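Local structure of UPF0141 protein yjdB (Campylobacter jejuni subsp. jejuni HB93-13, 4TN0) at residues A[178-181]-A[182-185]; A[191-194]-A[195-198]; A[275-278]-A[279-282]. The protein probably transfers phosphoethanolamine through a periplasmic, alkaline phosphatase-like domain that binds zinc, and is required for polymyxin resistance and motility. One frame throughout, in Å; residues are numbered along the deposited sequence.

Contact 1: A[178-181]-A[182-185]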
loop_
_atom_site.group_PDB
_atom_site.type_symbol
_atom_site.label_atom_id
_atom_site.label_comp_id
_atom_site.label_asym_id
_atom_site.label_seq_id
_atom_site.Cartn_x
_atom_site.Cartn_y
_atom_site.Cartn_z
ATOM N N THR A 178 7.659 -6.353 23.794
ATOM C CA THR A 178 8.754 -5.461 24.135
ATOM C C THR A 178 9.357 -4.922 22.839
ATOM O O THR A 178 9.156 -5.507 21.775
ATOM C CB THR A 178 9.837 -6.210 24.968
ATOM O OG1 THR A 178 10.957 -5.355 25.210
ATOM C CG2 THR A 178 10.301 -7.454 24.252
ATOM N N ASN A 179 10.090 -3.818 22.923
ATOM C CA ASN A 179 10.847 -3.328 21.777
ATOM C C ASN A 179 12.265 -3.990 21.729
ATOM O O ASN A 179 13.047 -3.777 20.813
ATOM C CB ASN A 179 10.894 -1.804 21.824
ATOM C CG ASN A 179 11.652 -1.285 22.997
ATOM O OD1 ASN A 179 11.665 -1.897 24.055
ATOM N ND2 ASN A 179 12.200 -0.085 22.852
ATOM N N GLU A 180 12.614 -4.677 22.807
ATOM C CA GLU A 180 13.904 -5.345 22.996
ATOM C C GLU A 180 13.864 -6.731 22.351
ATOM O O GLU A 180 13.864 -7.767 23.026
ATOM C CB GLU A 180 14.183 -5.392 24.502
ATOM C CG GLU A 180 14.232 -3.965 25.068
ATOM C CD GLU A 180 14.547 -3.856 26.568
ATOM O OE1 GLU A 180 14.792 -4.873 27.226
ATOM O OE2 GLU A 180 14.599 -2.719 27.076
ATOM N N LEU A 181 13.830 -6.715 21.029
ATOM C CA LEU A 181 13.467 -7.867 20.219
ATOM C C LEU A 181 14.368 -9.053 20.372
ATOM O O LEU A 181 13.902 -10.187 20.273
ATOM C CB LEU A 181 13.437 -7.471 18.743
ATOM C CG LEU A 181 12.555 -6.286 18.419
ATOM C CD1 LEU A 181 12.552 -6.073 16.903
ATOM C CD2 LEU A 181 11.151 -6.563 18.942
ATOM N N SER A 182 15.655 -8.835 20.604
ATOM C CA SER A 182 16.515 -10.024 20.627
ATOM C C SER A 182 16.306 -10.863 21.897
ATOM O O SER A 182 16.640 -12.044 21.909
ATOM C CB SER A 182 17.991 -9.668 20.474
ATOM O OG SER A 182 18.451 -8.823 21.505
ATOM N N LYS A 183 15.667 -10.294 22.915
ATOM C CA LYS A 183 15.381 -11.058 24.143
ATOM C C LYS A 183 14.282 -12.105 23.934
ATOM O O LYS A 183 14.284 -13.143 24.587
ATOM C CB LYS A 183 14.965 -10.112 25.274
ATOM C CG LYS A 183 16.068 -9.160 25.665
ATOM C CD LYS A 183 15.637 -8.175 26.711
ATOM C CE LYS A 183 16.852 -7.443 27.234
ATOM N NZ LYS A 183 16.562 -6.326 28.181
ATOM N N CYS A 184 13.414 -11.883 22.954
ATOM C CA CYS A 184 12.259 -12.747 22.721
ATOM C C CYS A 184 12.635 -14.040 21.985
ATOM O O CYS A 184 13.547 -14.053 21.158
ATOM C CB CYS A 184 11.191 -12.007 21.888
ATOM S SG CYS A 184 10.230 -10.730 22.759
ATOM N N ASP A 185 11.941 -15.130 22.292
ATOM C CA ASP A 185 11.987 -16.291 21.421
ATOM C C ASP A 185 11.539 -15.865 20.038
ATOM O O ASP A 185 10.659 -15.001 19.899
ATOM C CB ASP A 185 11.091 -17.393 21.950
ATOM C CG ASP A 185 11.649 -18.042 23.186
ATOM O OD1 ASP A 185 12.596 -18.845 23.035
ATOM O OD2 ASP A 185 11.147 -17.769 24.300
#
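Two overlapping type I beta turns, Glu180 to Lys183 and Leu181 to Cys184, fold the last part of the loop that leads from strand 146-152 to helix 186-211. Lys183 N donates to Glu180 O over 3.1 Å, and one residue further on Cys184 N reaches Leu181 O at 3.2 Å. In both, the amide sits well above the plane of the carbonyl it uses, as much as 59° out for the second. On the outer side, Glu180 and Lys183 run alongside one another and point the same way. Both have CG beside their own backbone N (chi1 -60° and -64°) and both chains are extended beyond it, which brings OE1 of Glu180 to NZ of Lys183 in a salt bridge. The modelled separation of OE1 of Glu180 and NZ of Lys183, 2.5 Å, is very short and doubtful in detail. Nearer the backbone, CB of Glu180 lies against CD of Lys183 at 3.8 Å.

An ST turn at Thr178 precedes the two turns, its OG1 accepting the N-H of Glu180 at 3.0 Å, and Glu180 is also the centre of an inverse gamma turn. The ST turn takes up the hydroxyl, while the methyl of the same threonine, CG2, rests on SG of Cys184 at 3.6 Å. That sulfur is joined to Cys176 in a disulfide, closing a short covalent loop round these turns. The side chain of Leu181, buried unlike those of its neighbours Glu180 and Ser182, packs on Pro159, Tyr161 and Tyr237.

Contact 2: A[191-194]-A[195-198]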
loop_
_atom_site.group_PDB
_atom_site.type_symbol
_atom_site.label_atom_id
_atom_site.label_comp_id
_atom_site.label_asym_id
_atom_site.label_seq_id
_atom_site.Cartn_x
_atom_site.Cartn_y
_atom_site.Cartn_z
ATOM N N ASN A 191 4.979 -14.363 15.838
ATOM C CA ASN A 191 3.564 -14.302 16.164
ATOM C C ASN A 191 3.110 -12.853 16.259
ATOM O O ASN A 191 2.102 -12.466 15.677
ATOM C CB ASN A 191 3.256 -15.012 17.489
ATOM C CG ASN A 191 3.324 -16.532 17.399
ATOM O OD1 ASN A 191 3.223 -17.118 16.322
ATOM N ND2 ASN A 191 3.458 -17.174 18.557
ATOM N N THR A 192 3.890 -12.046 16.968
ATOM C CA THR A 192 3.562 -10.639 17.161
ATOM C C THR A 192 3.494 -9.913 15.831
ATOM O O THR A 192 2.601 -9.099 15.596
ATOM C CB THR A 192 4.596 -9.957 18.062
ATOM O OG1 THR A 192 4.932 -10.839 19.143
ATOM C CG2 THR A 192 4.070 -8.644 18.601
ATOM N N TYR A 193 4.452 -10.226 14.962
ATOM C CA TYR A 193 4.546 -9.611 13.649
ATOM C C TYR A 193 3.335 -9.999 12.807
ATOM O O TYR A 193 2.771 -9.150 12.102
ATOM C CB TYR A 193 5.875 -9.999 12.953
ATOM C CG TYR A 193 6.043 -9.379 11.574
ATOM C CD1 TYR A 193 6.388 -8.035 11.434
ATOM C CD2 TYR A 193 5.866 -10.139 10.415
ATOM C CE1 TYR A 193 6.525 -7.449 10.175
ATOM C CE2 TYR A 193 6.019 -9.568 9.151
ATOM C CZ TYR A 193 6.352 -8.225 9.043
ATOM O OH TYR A 193 6.503 -7.654 7.806
ATOM N N ASP A 194 2.950 -11.272 12.889
ATOM C CA ASP A 194 1.812 -11.806 12.150
ATOM C C ASP A 194 0.464 -11.239 12.614
ATOM O O ASP A 194 -0.459 -11.017 11.799
ATOM C CB ASP A 194 1.796 -13.323 12.252
ATOM C CG ASP A 194 2.849 -13.962 11.383
ATOM O OD1 ASP A 194 3.453 -13.232 10.571
ATOM O OD2 ASP A 194 3.048 -15.188 11.469
ATOM N N ASN A 195 0.354 -10.998 13.918
ATOM C CA ASN A 195 -0.825 -10.327 14.453
ATOM C C ASN A 195 -1.019 -8.968 13.805
ATOM O O ASN A 195 -2.144 -8.596 13.490
ATOM C CB ASN A 195 -0.729 -10.143 15.968
ATOM C CG ASN A 195 -0.921 -11.424 16.727
ATOM O OD1 ASN A 195 -1.455 -12.401 16.204
ATOM N ND2 ASN A 195 -0.469 -11.433 17.977
ATOM N N THR A 196 0.071 -8.225 13.617
ATOM C CA THR A 196 -0.025 -6.909 13.003
ATOM C C THR A 196 -0.526 -7.031 11.568
ATOM O O THR A 196 -1.245 -6.165 11.085
ATOM C CB THR A 196 1.328 -6.153 12.994
ATOM O OG1 THR A 196 2.240 -6.776 12.068
ATOM C CG2 THR A 196 1.928 -6.158 14.343
ATOM N N LEU A 197 -0.143 -8.113 10.896
ATOM C CA LEU A 197 -0.594 -8.365 9.526
ATOM C C LEU A 197 -2.091 -8.700 9.501
ATOM O O LEU A 197 -2.829 -8.256 8.611
ATOM C CB LEU A 197 0.217 -9.506 8.904
ATOM C CG LEU A 197 1.722 -9.278 8.653
ATOM C CD1 LEU A 197 2.385 -10.507 8.068
ATOM C CD2 LEU A 197 1.964 -8.074 7.740
ATOM N N LEU A 198 -2.516 -9.499 10.481
ATOM C CA LEU A 198 -3.904 -9.901 10.662
ATOM C C LEU A 198 -4.786 -8.682 10.868
ATOM O O LEU A 198 -5.831 -8.534 10.235
ATOM C CB LEU A 198 -4.028 -10.848 11.852
ATOM C CG LEU A 198 -5.370 -11.540 12.063
ATOM C CD1 LEU A 198 -5.663 -12.453 10.878
ATOM C CD2 LEU A 198 -5.307 -12.349 13.353
#
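Successive turns of helix 186-211 meet here in a buried intrahelical contact, Asn191 to Asp194 against Asn195 to Leu198. The regular bonds are those of Asn195 N to Asn191 O and Leu198 N to Asp194 O, each 2.9 Å. Those from Thr196 to Thr192 and from Leu197 to Tyr193 are weak. Tyr193 O takes a second donor: OG1 of Thr196, placed between its own backbone N and carbonyl carbon (chi1 70°), turns back along the helix onto it, although the modelled 2.4 Å is too short to be trusted in detail. The same hydroxyl also bonds Ser156.

Among the side chains, CD1 of Leu197 touches CE2 of Tyr193 at 3.9 Å, approaching the ring obliquely. The same CD1 is also 3.9 Å from OD1 of Asp194. Several polar ends bond beyond the helix: Tyr193 OH to Thr27 O, Asp194 to Tyr38, Asn32 and Asn41, Asn195 to Phe172 N and Tyr165, and Asn191 to Pro174 O and Asn41. OG1 of Thr192 bonds Ala188 O one turn back in the same helix and, outside it, Cys176 N. Threonine OG1 bonding to a carbonyl of the preceding turn is a common intrahelical motif, here in a helix of the alkaline phosphatase-like fold whose polar side chains bond to surrounding loops.

Contact 3: A[275-278]-A[279-282]; sequences KLSQ and DNLF
Ser277 and Asn280 exchange two hydrogen bonds where strand 276-277 turns into helix 281-288. Of the bonds that use side chains, one runs from Ser277 N to OD1 of Asn280 at 3.0 Å, the donor tilted only 16° from the amide's carbonyl plane. In the other, OG of Ser277 accepts from Asp279 N at 3.2 Å, an ST turn that leaves this hydroxyl close against CB of Asp279. The backbone supplies two more: Asn280 N to Ser277 O at 3.1 Å and Leu281 N to Gln278 O at 3.0 Å, which form overlapping type I beta turns.

Van der Waals contact comes from Leu276, which crosses Asn280 at about a right angle, its CD2 3.6 Å from both OD1 and ND2. Hydrogen bonds at both ends, OD1 with Ser277 N and ND2 with Tyr300 O, hold the amide's rotation.

Partners beyond the turn bind other polar groups. Asp279 OD1 receives Arg78 N, while Gln278 accepts at OE1 from Cys61 N and donates through NE2 to the backbone O of Asp226, a residue of the zinc site. This is a tight strand-to-helix turn at an edge of the mixed sheet of an alkaline phosphatase-like fold, with Gln278 probably in the second shell of the zinc site.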
loop_
_atom_site.group_PDB
_atom_site.type_symbol
_atom_site.label_atom_id
_atom_site.label_comp_id
_atom_site.label_asym_id
_atom_site.label_seq_id
_atom_site.Cartn_x
_atom_site.Cartn_y
_atom_site.Cartn_z
ATOM N N LYS A 275 6.525 -10.505 -12.318
ATOM C CA LYS A 275 7.504 -9.684 -11.605
ATOM C C LYS A 275 7.150 -8.191 -11.733
ATOM O O LYS A 275 7.501 -7.518 -12.714
ATOM C CB LYS A 275 8.920 -9.968 -12.115
ATOM C CG LYS A 275 10.037 -9.138 -11.481
ATOM C CD LYS A 275 11.414 -9.615 -11.952
ATOM C CE LYS A 275 12.569 -9.002 -11.156
ATOM N NZ LYS A 275 13.157 -7.786 -11.810
ATOM N N LEU A 276 6.447 -7.686 -10.724
ATOM C CA LEU A 276 6.035 -6.292 -10.679
ATOM C C LEU A 276 6.658 -5.628 -9.457
ATOM O O LEU A 276 7.450 -6.255 -8.757
ATOM C CB LEU A 276 4.514 -6.194 -10.657
ATOM C CG LEU A 276 3.874 -6.881 -11.855
ATOM C CD1 LEU A 276 2.477 -7.370 -11.524
ATOM C CD2 LEU A 276 3.830 -5.886 -13.004
ATOM N N SER A 277 6.312 -4.363 -9.213
ATOM C CA SER A 277 6.968 -3.584 -8.173
ATOM C C SER A 277 6.311 -2.230 -7.946
ATOM O O SER A 277 5.344 -1.895 -8.585
ATOM C CB SER A 277 8.435 -3.370 -8.529
ATOM O OG SER A 277 8.544 -2.462 -9.607
ATOM N N GLN A 278 6.853 -1.454 -7.021
ATOM C CA GLN A 278 6.350 -0.113 -6.776
ATOM C C GLN A 278 6.520 0.779 -8.007
ATOM O O GLN A 278 5.818 1.790 -8.157
ATOM C CB GLN A 278 7.046 0.500 -5.557
ATOM C CG GLN A 278 6.346 0.117 -4.247
ATOM C CD GLN A 278 7.223 0.241 -3.010
ATOM O OE1 GLN A 278 8.332 0.773 -3.060
ATOM N NE2 GLN A 278 6.733 -0.285 -1.888
ATOM N N ASP A 279 7.435 0.401 -8.895
ATOM C CA ASP A 279 7.596 1.099 -10.176
ATOM C C ASP A 279 6.239 1.248 -10.909
ATOM O O ASP A 279 5.957 2.271 -11.519
ATOM C CB ASP A 279 8.597 0.354 -11.066
ATOM C CG ASP A 279 10.047 0.549 -10.625
ATOM O OD1 ASP A 279 10.299 1.383 -9.728
ATOM O OD2 ASP A 279 10.940 -0.122 -11.204
ATOM N N ASN A 280 5.410 0.215 -10.799
ATOM C CA ASN A 280 4.112 0.143 -11.434
ATOM C C ASN A 280 3.049 1.074 -10.866
ATOM O O ASN A 280 1.979 1.184 -11.456
ATOM C CB ASN A 280 3.572 -1.288 -11.344
ATOM C CG ASN A 280 4.381 -2.270 -12.151
ATOM O OD1 ASN A 280 5.269 -2.940 -11.627
ATOM N ND2 ASN A 280 4.078 -2.365 -13.439
ATOM N N LEU A 281 3.302 1.742 -9.739
ATOM C CA LEU A 281 2.191 2.443 -9.089
ATOM C C LEU A 281 1.846 3.703 -9.873
ATOM O O LEU A 281 0.674 4.070 -10.004
ATOM C CB LEU A 281 2.507 2.812 -7.620
ATOM C CG LEU A 281 1.318 3.533 -6.942
ATOM C CD1 LEU A 281 0.080 2.650 -6.883
ATOM C CD2 LEU A 281 1.595 4.129 -5.547
ATOM N N PHE A 282 2.857 4.317 -10.471
ATOM C CA PHE A 282 2.645 5.580 -11.160
ATOM C C PHE A 282 1.635 5.446 -12.306
ATOM O O PHE A 282 0.621 6.145 -12.316
ATOM C CB PHE A 282 3.969 6.131 -11.691
ATOM C CG PHE A 282 3.841 7.482 -12.329
ATOM C CD1 PHE A 282 3.747 8.623 -11.547
ATOM C CD2 PHE A 282 3.762 7.609 -13.709
ATOM C CE1 PHE A 282 3.619 9.869 -12.132
ATOM C CE2 PHE A 282 3.626 8.854 -14.301
ATOM C CZ PHE A 282 3.551 9.985 -13.513
#

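How the contacts relate
Followed from the N terminus, the contacts come in series, and none nests in or crosses another. Contact 1 shapes the end of the loop between strand 146-152 and helix 186-211, where the disulfide closes a nine-residue ring, Cys176 to Cys184, within that loop. The chain then enters the helix, and contact 2 follows within it, its centre about 15 Å from that of contact 1; Thr192 reaches back to Cys176 N, linking the helix with the disulfide loop. Much later, contact 3 joins the edge strand 276-277 to helix 281-288, on the opposite side of the chain's centre from contact 2, with centres about 25 Å apart. Contact 3 approaches the zinc site through the side chain of Gln278, about 9 Å from the ion, and contact 2 through that of Tyr193, about 10 Å away.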